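Local atomic coordinates of oxidase (Sinorhizobium meliloti, PDB entry 4FFU), a protein that is of uncertain function but belongs to the MaoC-like family, related to NodN, and may have monoamine oxidase activity. Residues E149-N152 with E156-L159. Numbering follows the deposited sequence.
Sequences EVIN and EVVL
Asn152 and Glu156 face each other across the turn end of a beta hairpin, where strand 141-151 folds back on strand 157-168 within the antiparallel sheet of this MaoC-like chain, and they illustrate how a side chain can continue strand pairing. Beyond the backbone bond from Asn152 N to Glu156 O (2.9 Å), both ends of the Asn152 amide reach Glu156. Its CG lies between the backbone N and the carbonyl carbon (chi1 65°), which brings OD1 to Glu156 N at 3.0 Å, the donor standing above the carbonyl plane. The N-H of ND2 points almost straight at Glu156 OE1, which lies in the amide plane of Asn152 and is approached on its anti side; the amide and carboxylate planes are 45° apart. Arg154, within the turn, reinforces both groups: its N reaches OD1 and its NE forms a salt bridge with OE1. With an alanine here instead of Asn152, Glu156 N would probably lose this acceptor and the carboxylate would be freer to swing.

Deeper in the hairpin comes a classic beta bulge, Val158 and Leu159 both facing Val150. CG1 of Val150 meets CG2 of Val158 at 3.7 Å, while its other branch, CG2, rests against Leu159 CD2. Val150 and Leu159 share one face of the sheet, and Ile87 of helix 84-93 touches both Val158 and Leu159. Ile151 and Val157 occupy the other face, their CG2 methyls in contact in the conformer described, and Glu149, salt-bridged to Arg126, brings OE2 near the same Val157 methyl. At the bulge, Val150 O accepts a short bond from Val158 N (2.8 Å) and a weak one from Leu159 N (3.5 Å).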
loop_
_atom_site.group_PDB
_atom_site.type_symbol
_atom_site.label_atom_id
_atom_site.label_comp_id
_atom_site.label_asym_id
_atom_site.label_seq_id
_atom_site.Cartn_x
_atom_site.Cartn_y
_atom_site.Cartn_z
ATOM N N GLU I 149 -22.524 11.238 -10.299
ATOM C CA GLU I 149 -22.151 10.839 -11.630
ATOM C C GLU I 149 -20.659 10.978 -11.783
ATOM O O GLU I 149 -20.128 12.101 -11.686
ATOM C CB GLU I 149 -22.831 11.723 -12.671
ATOM C CG GLU I 149 -24.334 11.602 -12.689
ATOM C CD GLU I 149 -24.942 12.641 -13.592
ATOM O OE1 GLU I 149 -25.064 13.799 -13.151
ATOM O OE2 GLU I 149 -25.277 12.304 -14.746
ATOM N N VAL I 150 -20.001 9.851 -12.047
ATOM C CA VAL I 150 -18.564 9.816 -12.306
ATOM C C VAL I 150 -18.366 9.962 -13.816
ATOM O O VAL I 150 -18.941 9.208 -14.600
ATOM C CB VAL I 150 -17.934 8.485 -11.822
ATOM C CG1 VAL I 150 -16.429 8.561 -11.967
ATOM C CG2 VAL I 150 -18.335 8.205 -10.367
ATOM N N ILE I 151 -17.555 10.936 -14.206
ATOM C CA ILE I 151 -17.380 11.274 -15.618
ATOM C C ILE I 151 -15.920 11.177 -15.997
ATOM O O ILE I 151 -15.037 11.479 -15.203
ATOM C CB ILE I 151 -17.943 12.675 -15.993
ATOM C CG1 ILE I 151 -17.342 13.788 -15.119
ATOM C CG2 ILE I 151 -19.466 12.677 -15.921
ATOM C CD1 ILE I 151 -17.661 15.200 -15.598
ATOM N N ASN I 152 -15.652 10.691 -17.207
ATOM C CA ASN I 152 -14.257 10.596 -17.645
ATOM C C ASN I 152 -13.787 11.839 -18.392
ATOM O O ASN I 152 -14.483 12.856 -18.407
ATOM C CB ASN I 152 -14.002 9.323 -18.475
ATOM C CG ASN I 152 -14.771 9.324 -19.791
ATOM O OD1 ASN I 152 -15.161 10.376 -20.288
ATOM N ND2 ASN I 152 -14.985 8.141 -20.356
ATOM N N GLU I 156 -17.859 11.727 -20.553
ATOM C CA GLU I 156 -18.826 10.632 -20.574
ATOM C C GLU I 156 -19.098 10.108 -19.169
ATOM O O GLU I 156 -18.160 9.924 -18.393
ATOM C CB GLU I 156 -18.296 9.501 -21.452
ATOM C CG GLU I 156 -18.012 9.931 -22.891
ATOM C CD GLU I 156 -17.145 8.928 -23.637
ATOM O OE1 GLU I 156 -16.402 8.146 -22.990
ATOM O OE2 GLU I 156 -17.192 8.928 -24.886
ATOM N N VAL I 157 -20.366 9.833 -18.855
ATOM C CA VAL I 157 -20.687 9.175 -17.573
ATOM C C VAL I 157 -20.150 7.751 -17.605
ATOM O O VAL I 157 -20.465 6.987 -18.524
ATOM C CB VAL I 157 -22.207 9.146 -17.291
ATOM C CG1 VAL I 157 -22.492 8.438 -15.961
ATOM C CG2 VAL I 157 -22.749 10.558 -17.208
ATOM N N VAL I 158 -19.340 7.370 -16.612
ATOM C CA VAL I 158 -18.860 5.979 -16.543
ATOM C C VAL I 158 -19.562 5.196 -15.421
ATOM O O VAL I 158 -19.637 3.955 -15.481
ATOM C CB VAL I 158 -17.324 5.890 -16.396
ATOM C CG1 VAL I 158 -16.675 6.625 -17.572
ATOM C CG2 VAL I 158 -16.868 6.500 -15.067
ATOM N N LEU I 159 -20.064 5.926 -14.419
ATOM C CA LEU I 159 -20.802 5.326 -13.312
ATOM C C LEU I 159 -21.812 6.342 -12.745
ATOM O O LEU I 159 -21.552 7.556 -12.691
ATOM C CB LEU I 159 -19.781 4.896 -12.218
ATOM C CG LEU I 159 -20.336 4.177 -10.993
ATOM C CD1 LEU I 159 -19.262 3.207 -10.454
ATOM C CD2 LEU I 159 -20.787 5.161 -9.906
#